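Local coordinates for Non-structural protein 3 (Porcine deltacoronavirus, PDB 6LN0), which probably acts as a papain-like cysteine protease that cleaves the viral polyprotein, and also carries a macro domain of the kind that binds ADP-ribose, at residues D257-F261 with V307-P313; W298-T303 with Q315-L320; G249-L253 with N267-N271. All coordinates share one frame; numbering follows the deposited sequence.

Interaction 1. Residues D257-F261 with V307-P313; sequences DNNCF and VGEMGCP
Phe261 lays its ring flat against the backbone of Gly311, carrying most of this contact. CG lies between the backbone N and the carbonyl carbon (chi1 80°), a demanding rotamer that swings the ring toward the 307-313 loop. CB begins the contact, 3.2 Å from Gly311 O. CG then passes 3.6 Å from Gly311 C, CD1 lies 3.5 Å from Gly311 N, and CD2 and CE2 pass beneath Gly311 CA. Gly311 CA sits 3.7 Å from the ring centroid and only 15° off its normal, a CH-pi contact over the face. Glycine suits this place because only a bare backbone can settle so close to a phenyl ring. Farther out, Phe261 CE1 lies near Gly311 N and 4.0 Å from Glu309 O; the tip, Phe261 CZ, is 4.1 Å from Gly311 N. Asn258 O approaches the ring at its edge, in plane. At the other end of the contact a weak hydrogen bond, 3.1 Å long, joins the two segments from Gly308 N to Asp257 O. Gly308 suits its positive phi, which would press a beta carbon against the preceding carbonyl. Nearby, the side chain of Asn258 crosses that of Met310 at about a right angle, with Asn258 ND2 3.2 Å from Met310 CB. Phe261 stands in the first turn of helix 260-270, next to Cys260, which touches His398, consistent with the cysteine-histidine pair of papain-like peptidases. Tyr300 of helix 293-302 meets the Phe261 ring edge-to-face, while strands 391-395 and 398-402 touch Met310, Pro313 and Phe261 through Phe394, Ile392 and Cys399.

Interaction 2. Residues W298-T303 with Q315-L320; sequences WIYAST and QVISLL
Leu319 sets its CD2 methyl over one face of the Trp298 indole, 4.0 Å from the centroid of the six-membered ring and 22° off its normal. Leu320 meets the same ring at its edge, with CD2 3.7 Å from CZ3. That methyl also packs closely on Ile299, 3.4 Å from its CD1. The other branch of Ile299, CG2, lies anti to the backbone N and touches both methyls of Val316. Branched aliphatic side chains suit this centre, filling the angle between helices whose short segments cross at 106°. Outward, Ser302 CB rests 3.6 Å from both Leu319 methyls, while its OG turns back to Trp298 O, which Ser302 N reaches from the opposite face of the carbonyl plane. Thr303 does likewise, OG1 binding Ile299 O at 2.9 Å; small hydroxyl residues can thus present carbon to the neighbouring helix and spend their polar atoms on their own. At the polar edge Gln315 NE2 reaches Thr303 O in a weak 3.5 Å bond. Across the two segments, then, cohesion is mainly van der Waals; the two hydroxyls are satisfied by carbonyls of their own segment, while Trp298 NE1 and Gln315 OE1 find partners outside, in Leu224 O and Arg305.

Interaction 3. Residues G249-L253 with N267-N271; sequences GLMHL and NLFQN
Gln270 meets Met251 and Asn267 meets His252 because both helix residues, one turn apart, have a first torsion of -72°, which puts CG anti to the carbonyl carbon and sends the amides off the helix toward strand 250-253. Gln270 then runs on extended, long enough to meet the backbone of Met251 with both ends of its amide. OE1 accepts from Met251 N at 3.1 Å, and NE2 donates to Met251 O at 2.8 Å with a fairly straight N-H...O angle of 157°. Held at both heteroatoms, the carboxamide can hardly flip. Glutamine suits the place because it offers a donor and an acceptor side by side, as the backbone of another strand would. The strand belongs to a two-stranded antiparallel hairpin with 244-247, where His252 makes the backbone bonds to Ser245, and Gln270 takes up the outward N and O of Met251. The hairpin is thereby fastened to the end of helix 260-270, the helix that begins with Cys260 in this papain-like peptidase domain. Met251 O has a second donor in Tyr287 OH. Asn267, with a shorter chain, reaches His252 instead: ND2 donates to ND1 at 3.0 Å, in the plane of the imidazole, although ring and amide planes are turned 33° apart. Since ND1 accepts here, a neutral ring would probably carry its proton on NE2. Leu250 turns toward the helix and lays its branched aliphatic end against these amides, CD1 3.3 Å from Asn267 OD1. Its other methyl, CD2, lies 3.7 Å from Asn271 OD1, which also has a weak bond with Tyr401 OH.

Helix 260-270 is shared by interactions 1 and 3, which engage its beginning and its end, while helix 313-322 starts at the end of the loop in interaction 1 and supplies one side of interaction 2. Interaction 2 is buried and overwhelmingly apolar. The other two are only partly buried and use main-chain atoms more: interaction 1 sets a ring on a glycine backbone, and interaction 3 relies on amide hydrogen bonds to a strand. They also touch one another: Phe261 O lies against Val316, Asn259 against Leu253, and Ile317 and Leu320 against Leu268 and Phe269. All three thus lie side by side within the papain-like peptidase domain, as helix-loop, helix-helix and strand-helix contacts.

Interaction 1. Residues D257-F261 with V307-P313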
loop_
_atom_site.group_PDB
_atom_site.type_symbol
_atom_site.label_atom_id
_atom_site.label_comp_id
_atom_site.label_asym_id
_atom_site.label_seq_id
_atom_site.Cartn_x
_atom_site.Cartn_y
_atom_site.Cartn_z
ATOM N N ASP A 257 17.880 -14.768 -18.336
ATOM C CA ASP A 257 17.479 -14.687 -16.931
ATOM C C ASP A 257 16.618 -15.878 -16.504
ATOM O O ASP A 257 15.668 -15.731 -15.723
ATOM C CB ASP A 257 16.740 -13.376 -16.649
ATOM C CG ASP A 257 17.660 -12.176 -16.598
ATOM O OD1 ASP A 257 18.621 -12.202 -15.795
ATOM O OD2 ASP A 257 17.405 -11.196 -17.343
ATOM N N ASN A 258 16.936 -17.063 -17.026
ATOM C CA ASN A 258 16.243 -18.301 -16.682
ATOM C C ASN A 258 14.799 -18.317 -17.144
ATOM O O ASN A 258 13.974 -19.024 -16.565
ATOM C CB ASN A 258 16.272 -18.573 -15.178
ATOM C CG ASN A 258 17.493 -19.309 -14.754
ATOM O OD1 ASN A 258 18.453 -19.416 -15.516
ATOM N ND2 ASN A 258 17.482 -19.823 -13.524
ATOM N N ASN A 259 14.463 -17.548 -18.163
ATOM C CA ASN A 259 13.083 -17.475 -18.610
ATOM C C ASN A 259 12.684 -18.630 -19.555
ATOM O O ASN A 259 11.690 -18.484 -20.277
ATOM C CB ASN A 259 12.834 -16.126 -19.295
ATOM C CG ASN A 259 13.586 -15.993 -20.605
ATOM O OD1 ASN A 259 14.466 -16.803 -20.905
ATOM N ND2 ASN A 259 13.237 -14.980 -21.399
ATOM N N CYS A 260 13.424 -19.746 -19.603
ATOM C CA CYS A 260 13.113 -20.749 -20.625
ATOM C C CYS A 260 11.801 -21.451 -20.322
ATOM O O CYS A 260 11.048 -21.778 -21.249
ATOM C CB CYS A 260 14.270 -21.753 -20.777
ATOM S SG CYS A 260 14.776 -22.615 -19.268
ATOM N N PHE A 261 11.496 -21.643 -19.036
ATOM C CA PHE A 261 10.188 -22.158 -18.645
ATOM C C PHE A 261 9.039 -21.315 -19.186
ATOM O O PHE A 261 7.934 -21.840 -19.364
ATOM C CB PHE A 261 10.078 -22.284 -17.117
ATOM C CG PHE A 261 9.775 -20.989 -16.392
ATOM C CD1 PHE A 261 10.738 -20.007 -16.247
ATOM C CD2 PHE A 261 8.534 -20.788 -15.814
ATOM C CE1 PHE A 261 10.444 -18.822 -15.546
ATOM C CE2 PHE A 261 8.231 -19.624 -15.122
ATOM C CZ PHE A 261 9.192 -18.637 -14.992
ATOM N N VAL A 307 11.888 -12.830 -11.885
ATOM C CA VAL A 307 12.828 -12.853 -12.995
ATOM C C VAL A 307 14.225 -13.175 -12.490
ATOM O O VAL A 307 14.703 -12.593 -11.507
ATOM C CB VAL A 307 12.782 -11.509 -13.728
ATOM C CG1 VAL A 307 11.565 -11.463 -14.616
ATOM C CG2 VAL A 307 12.713 -10.384 -12.722
ATOM N N GLY A 308 14.890 -14.111 -13.164
ATOM C CA GLY A 308 16.154 -14.642 -12.702
ATOM C C GLY A 308 15.968 -16.032 -12.129
ATOM O O GLY A 308 16.804 -16.922 -12.311
ATOM N N GLU A 309 14.846 -16.220 -11.442
ATOM C CA GLU A 309 14.452 -17.517 -10.918
ATOM C C GLU A 309 13.957 -18.392 -12.055
ATOM O O GLU A 309 13.468 -17.900 -13.083
ATOM C CB GLU A 309 13.358 -17.320 -9.873
ATOM C CG GLU A 309 12.938 -18.470 -9.012
ATOM C CD GLU A 309 11.851 -17.996 -8.046
ATOM O OE1 GLU A 309 11.514 -16.779 -8.102
ATOM O OE2 GLU A 309 11.331 -18.821 -7.251
ATOM N N MET A 310 14.104 -19.700 -11.875
ATOM C CA MET A 310 13.720 -20.672 -12.883
ATOM C C MET A 310 12.489 -21.403 -12.377
ATOM O O MET A 310 12.430 -21.788 -11.202
ATOM C CB MET A 310 14.865 -21.648 -13.186
ATOM C CG MET A 310 14.567 -22.623 -14.346
ATOM S SD MET A 310 14.393 -24.296 -13.748
ATOM C CE MET A 310 13.792 -25.145 -15.193
ATOM N N GLY A 311 11.497 -21.548 -13.255
ATOM C CA GLY A 311 10.224 -22.153 -12.891
ATOM C C GLY A 311 9.827 -23.374 -13.710
ATOM O O GLY A 311 10.636 -23.928 -14.463
ATOM N N CYS A 312 8.565 -23.790 -13.557
ATOM C CA CYS A 312 8.071 -25.054 -14.085
ATOM C C CYS A 312 7.325 -24.829 -15.390
ATOM O O CYS A 312 6.317 -24.107 -15.393
ATOM C CB CYS A 312 7.146 -25.716 -13.082
ATOM S SG CYS A 312 6.418 -27.204 -13.743
ATOM N N PRO A 313 7.728 -25.447 -16.505
ATOM C CA PRO A 313 6.989 -25.209 -17.750
ATOM C C PRO A 313 5.580 -25.780 -17.730
ATOM O O PRO A 313 4.720 -25.240 -18.429
ATOM C CB PRO A 313 7.873 -25.877 -18.820
ATOM C CG PRO A 313 8.621 -26.905 -18.097
ATOM C CD PRO A 313 8.855 -26.374 -16.707
#

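Interaction 2. Residues W298-T303 with Q315-L320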
loop_
_atom_site.group_PDB
_atom_site.type_symbol
_atom_site.label_atom_id
_atom_site.label_comp_id
_atom_site.label_asym_id
_atom_site.label_seq_id
_atom_site.Cartn_x
_atom_site.Cartn_y
_atom_site.Cartn_z
ATOM N N TRP A 298 2.687 -10.995 -16.450
ATOM C CA TRP A 298 1.549 -11.791 -16.013
ATOM C C TRP A 298 1.927 -13.255 -15.788
ATOM O O TRP A 298 1.424 -13.892 -14.856
ATOM C CB TRP A 298 0.419 -11.669 -17.032
ATOM C CG TRP A 298 -0.786 -12.447 -16.653
ATOM C CD1 TRP A 298 -1.668 -12.179 -15.623
ATOM C CD2 TRP A 298 -1.268 -13.632 -17.293
ATOM N NE1 TRP A 298 -2.664 -13.129 -15.600
ATOM C CE2 TRP A 298 -2.448 -14.028 -16.611
ATOM C CE3 TRP A 298 -0.828 -14.389 -18.374
ATOM C CZ2 TRP A 298 -3.172 -15.158 -16.975
ATOM C CZ3 TRP A 298 -1.561 -15.511 -18.743
ATOM C CH2 TRP A 298 -2.713 -15.882 -18.049
ATOM N N ILE A 299 2.802 -13.825 -16.622
ATOM C CA ILE A 299 3.150 -15.232 -16.416
ATOM C C ILE A 299 3.914 -15.393 -15.117
ATOM O O ILE A 299 3.643 -16.304 -14.326
ATOM C CB ILE A 299 3.958 -15.799 -17.595
ATOM C CG1 ILE A 299 3.240 -15.561 -18.907
ATOM C CG2 ILE A 299 4.236 -17.268 -17.371
ATOM C CD1 ILE A 299 2.460 -16.653 -19.344
ATOM N N TYR A 300 4.893 -14.523 -14.886
ATOM C CA TYR A 300 5.704 -14.635 -13.679
ATOM C C TYR A 300 4.871 -14.440 -12.422
ATOM O O TYR A 300 5.058 -15.162 -11.434
ATOM C CB TYR A 300 6.828 -13.614 -13.700
ATOM C CG TYR A 300 8.114 -14.093 -14.342
ATOM C CD1 TYR A 300 9.100 -14.690 -13.578
ATOM C CD2 TYR A 300 8.351 -13.906 -15.705
ATOM C CE1 TYR A 300 10.280 -15.094 -14.138
ATOM C CE2 TYR A 300 9.523 -14.304 -16.271
ATOM C CZ TYR A 300 10.491 -14.907 -15.484
ATOM O OH TYR A 300 11.678 -15.323 -16.038
ATOM N N ALA A 301 3.955 -13.459 -12.427
ATOM C CA ALA A 301 3.150 -13.197 -11.229
ATOM C C ALA A 301 2.118 -14.299 -10.991
ATOM O O ALA A 301 1.814 -14.634 -9.842
ATOM C CB ALA A 301 2.448 -11.840 -11.338
ATOM N N SER A 302 1.555 -14.860 -12.063
ATOM C CA SER A 302 0.582 -15.937 -11.892
ATOM C C SER A 302 1.226 -17.215 -11.350
ATOM O O SER A 302 0.556 -17.981 -10.647
ATOM C CB SER A 302 -0.126 -16.233 -13.216
ATOM O OG SER A 302 -0.803 -15.086 -13.700
ATOM N N THR A 303 2.500 -17.476 -11.667
ATOM C CA THR A 303 3.167 -18.690 -11.204
ATOM C C THR A 303 4.120 -18.422 -10.046
ATOM O O THR A 303 4.857 -19.323 -9.641
ATOM C CB THR A 303 3.901 -19.401 -12.366
ATOM O OG1 THR A 303 4.910 -18.560 -12.927
ATOM C CG2 THR A 303 2.951 -19.740 -13.474
ATOM N N GLN A 315 3.542 -25.570 -15.199
ATOM C CA GLN A 315 2.831 -24.430 -14.622
ATOM C C GLN A 315 2.422 -23.428 -15.696
ATOM O O GLN A 315 1.280 -22.964 -15.733
ATOM C CB GLN A 315 3.715 -23.740 -13.583
ATOM C CG GLN A 315 3.443 -24.083 -12.125
ATOM C CD GLN A 315 4.178 -23.127 -11.168
ATOM O OE1 GLN A 315 5.413 -23.032 -11.188
ATOM N NE2 GLN A 315 3.418 -22.408 -10.340
ATOM N N VAL A 316 3.348 -23.091 -16.591
ATOM C CA VAL A 316 3.063 -22.074 -17.595
ATOM C C VAL A 316 1.976 -22.556 -18.549
ATOM O O VAL A 316 0.951 -21.891 -18.728
ATOM C CB VAL A 316 4.345 -21.684 -18.346
ATOM C CG1 VAL A 316 4.025 -20.706 -19.470
ATOM C CG2 VAL A 316 5.370 -21.130 -17.366
ATOM N N ILE A 317 2.180 -23.722 -19.180
ATOM C CA ILE A 317 1.208 -24.156 -20.176
ATOM C C ILE A 317 -0.156 -24.381 -19.530
ATOM O O ILE A 317 -1.195 -24.139 -20.156
ATOM C CB ILE A 317 1.696 -25.409 -20.947
ATOM C CG1 ILE A 317 0.711 -25.710 -22.060
ATOM C CG2 ILE A 317 1.802 -26.648 -20.059
ATOM C CD1 ILE A 317 0.550 -24.553 -23.021
ATOM N N SER A 318 -0.179 -24.814 -18.274
ATOM C CA SER A 318 -1.456 -25.016 -17.608
ATOM C C SER A 318 -2.125 -23.684 -17.289
ATOM O O SER A 318 -3.354 -23.564 -17.373
ATOM C CB SER A 318 -1.262 -25.843 -16.344
ATOM O OG SER A 318 -2.301 -25.561 -15.416
ATOM N N LEU A 319 -1.333 -22.667 -16.934
ATOM C CA LEU A 319 -1.878 -21.327 -16.742
ATOM C C LEU A 319 -2.491 -20.793 -18.030
ATOM O O LEU A 319 -3.625 -20.304 -18.034
ATOM C CB LEU A 319 -0.787 -20.381 -16.247
ATOM C CG LEU A 319 -1.214 -18.920 -16.325
ATOM C CD1 LEU A 319 -2.075 -18.602 -15.135
ATOM C CD2 LEU A 319 0.003 -18.024 -16.378
ATOM N N LEU A 320 -1.764 -20.896 -19.141
ATOM C CA LEU A 320 -2.260 -20.359 -20.401
ATOM C C LEU A 320 -3.536 -21.058 -20.836
ATOM O O LEU A 320 -4.519 -20.404 -21.209
ATOM C CB LEU A 320 -1.190 -20.489 -21.482
ATOM C CG LEU A 320 0.121 -19.770 -21.152
ATOM C CD1 LEU A 320 1.092 -19.917 -22.330
ATOM C CD2 LEU A 320 -0.118 -18.286 -20.765
#

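Interaction 3. Residues G249-L253 with N267-N271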
loop_
_atom_site.group_PDB
_atom_site.type_symbol
_atom_site.label_atom_id
_atom_site.label_comp_id
_atom_site.label_asym_id
_atom_site.label_seq_id
_atom_site.Cartn_x
_atom_site.Cartn_y
_atom_site.Cartn_z
ATOM N N GLY A 249 8.115 -20.092 -37.396
ATOM C CA GLY A 249 6.695 -19.805 -37.477
ATOM C C GLY A 249 6.057 -19.214 -36.235
ATOM O O GLY A 249 4.887 -18.822 -36.303
ATOM N N LEU A 250 6.770 -19.127 -35.107
ATOM C CA LEU A 250 6.219 -18.582 -33.874
ATOM C C LEU A 250 7.070 -17.423 -33.358
ATOM O O LEU A 250 8.278 -17.354 -33.611
ATOM C CB LEU A 250 6.118 -19.669 -32.797
ATOM C CG LEU A 250 7.355 -20.494 -32.470
ATOM C CD1 LEU A 250 8.247 -19.747 -31.499
ATOM C CD2 LEU A 250 6.938 -21.822 -31.871
ATOM N N MET A 251 6.441 -16.522 -32.604
ATOM C CA MET A 251 7.172 -15.442 -31.932
ATOM C C MET A 251 7.814 -16.002 -30.662
ATOM O O MET A 251 7.115 -16.431 -29.741
ATOM C CB MET A 251 6.238 -14.271 -31.638
ATOM C CG MET A 251 6.947 -13.036 -31.084
ATOM S SD MET A 251 7.897 -12.085 -32.305
ATOM C CE MET A 251 6.607 -11.139 -33.096
ATOM N N HIS A 252 9.141 -16.036 -30.626
ATOM C CA HIS A 252 9.906 -16.690 -29.574
ATOM C C HIS A 252 10.443 -15.667 -28.586
ATOM O O HIS A 252 10.788 -14.541 -28.951
ATOM C CB HIS A 252 11.086 -17.474 -30.161
ATOM C CG HIS A 252 12.020 -18.036 -29.130
ATOM N ND1 HIS A 252 11.685 -19.104 -28.325
ATOM C CD2 HIS A 252 13.281 -17.688 -28.778
ATOM C CE1 HIS A 252 12.692 -19.386 -27.516
ATOM N NE2 HIS A 252 13.672 -18.537 -27.766
ATOM N N LEU A 253 10.562 -16.082 -27.336
ATOM C CA LEU A 253 11.058 -15.207 -26.288
ATOM C C LEU A 253 12.518 -15.560 -26.059
ATOM O O LEU A 253 12.816 -16.596 -25.458
ATOM C CB LEU A 253 10.236 -15.347 -25.009
ATOM C CG LEU A 253 10.664 -14.482 -23.822
ATOM C CD1 LEU A 253 10.208 -13.043 -23.989
ATOM C CD2 LEU A 253 10.130 -15.047 -22.532
ATOM N N ASN A 267 5.538 -21.243 -26.299
ATOM C CA ASN A 267 5.737 -21.788 -27.634
ATOM C C ASN A 267 4.866 -23.016 -27.882
ATOM O O ASN A 267 4.303 -23.157 -28.970
ATOM C CB ASN A 267 7.212 -22.091 -27.864
ATOM C CG ASN A 267 8.021 -20.820 -28.037
ATOM O OD1 ASN A 267 7.454 -19.746 -28.328
ATOM N ND2 ASN A 267 9.332 -20.914 -27.831
ATOM N N LEU A 268 4.734 -23.906 -26.897
ATOM C CA LEU A 268 3.698 -24.935 -26.967
ATOM C C LEU A 268 2.330 -24.310 -27.220
ATOM O O LEU A 268 1.588 -24.743 -28.109
ATOM C CB LEU A 268 3.676 -25.748 -25.676
ATOM C CG LEU A 268 2.687 -26.898 -25.601
ATOM C CD1 LEU A 268 2.984 -27.940 -26.665
ATOM C CD2 LEU A 268 2.763 -27.518 -24.215
ATOM N N PHE A 269 1.988 -23.270 -26.452
ATOM C CA PHE A 269 0.658 -22.685 -26.571
ATOM C C PHE A 269 0.422 -22.174 -27.984
ATOM O O PHE A 269 -0.653 -22.384 -28.558
ATOM C CB PHE A 269 0.446 -21.553 -25.547
ATOM C CG PHE A 269 -0.923 -20.950 -25.627
ATOM C CD1 PHE A 269 -1.185 -19.896 -26.486
ATOM C CD2 PHE A 269 -1.972 -21.503 -24.919
ATOM C CE1 PHE A 269 -2.459 -19.390 -26.612
ATOM C CE2 PHE A 269 -3.255 -21.000 -25.043
ATOM C CZ PHE A 269 -3.494 -19.933 -25.874
ATOM N N GLN A 270 1.422 -21.513 -28.564
ATOM C CA GLN A 270 1.290 -21.009 -29.923
ATOM C C GLN A 270 0.996 -22.117 -30.929
ATOM O O GLN A 270 0.405 -21.835 -31.977
ATOM C CB GLN A 270 2.560 -20.250 -30.321
ATOM C CG GLN A 270 2.705 -18.894 -29.625
ATOM C CD GLN A 270 3.916 -18.118 -30.097
ATOM O OE1 GLN A 270 3.843 -17.371 -31.075
ATOM N NE2 GLN A 270 5.048 -18.300 -29.411
ATOM N N ASN A 271 1.373 -23.366 -30.634
ATOM C CA ASN A 271 1.083 -24.481 -31.525
ATOM C C ASN A 271 -0.193 -25.219 -31.162
ATOM O O ASN A 271 -0.374 -26.359 -31.598
ATOM C CB ASN A 271 2.260 -25.462 -31.566
ATOM C CG ASN A 271 3.356 -24.993 -32.508
ATOM O OD1 ASN A 271 4.427 -24.569 -32.065
ATOM N ND2 ASN A 271 3.073 -25.014 -33.807
#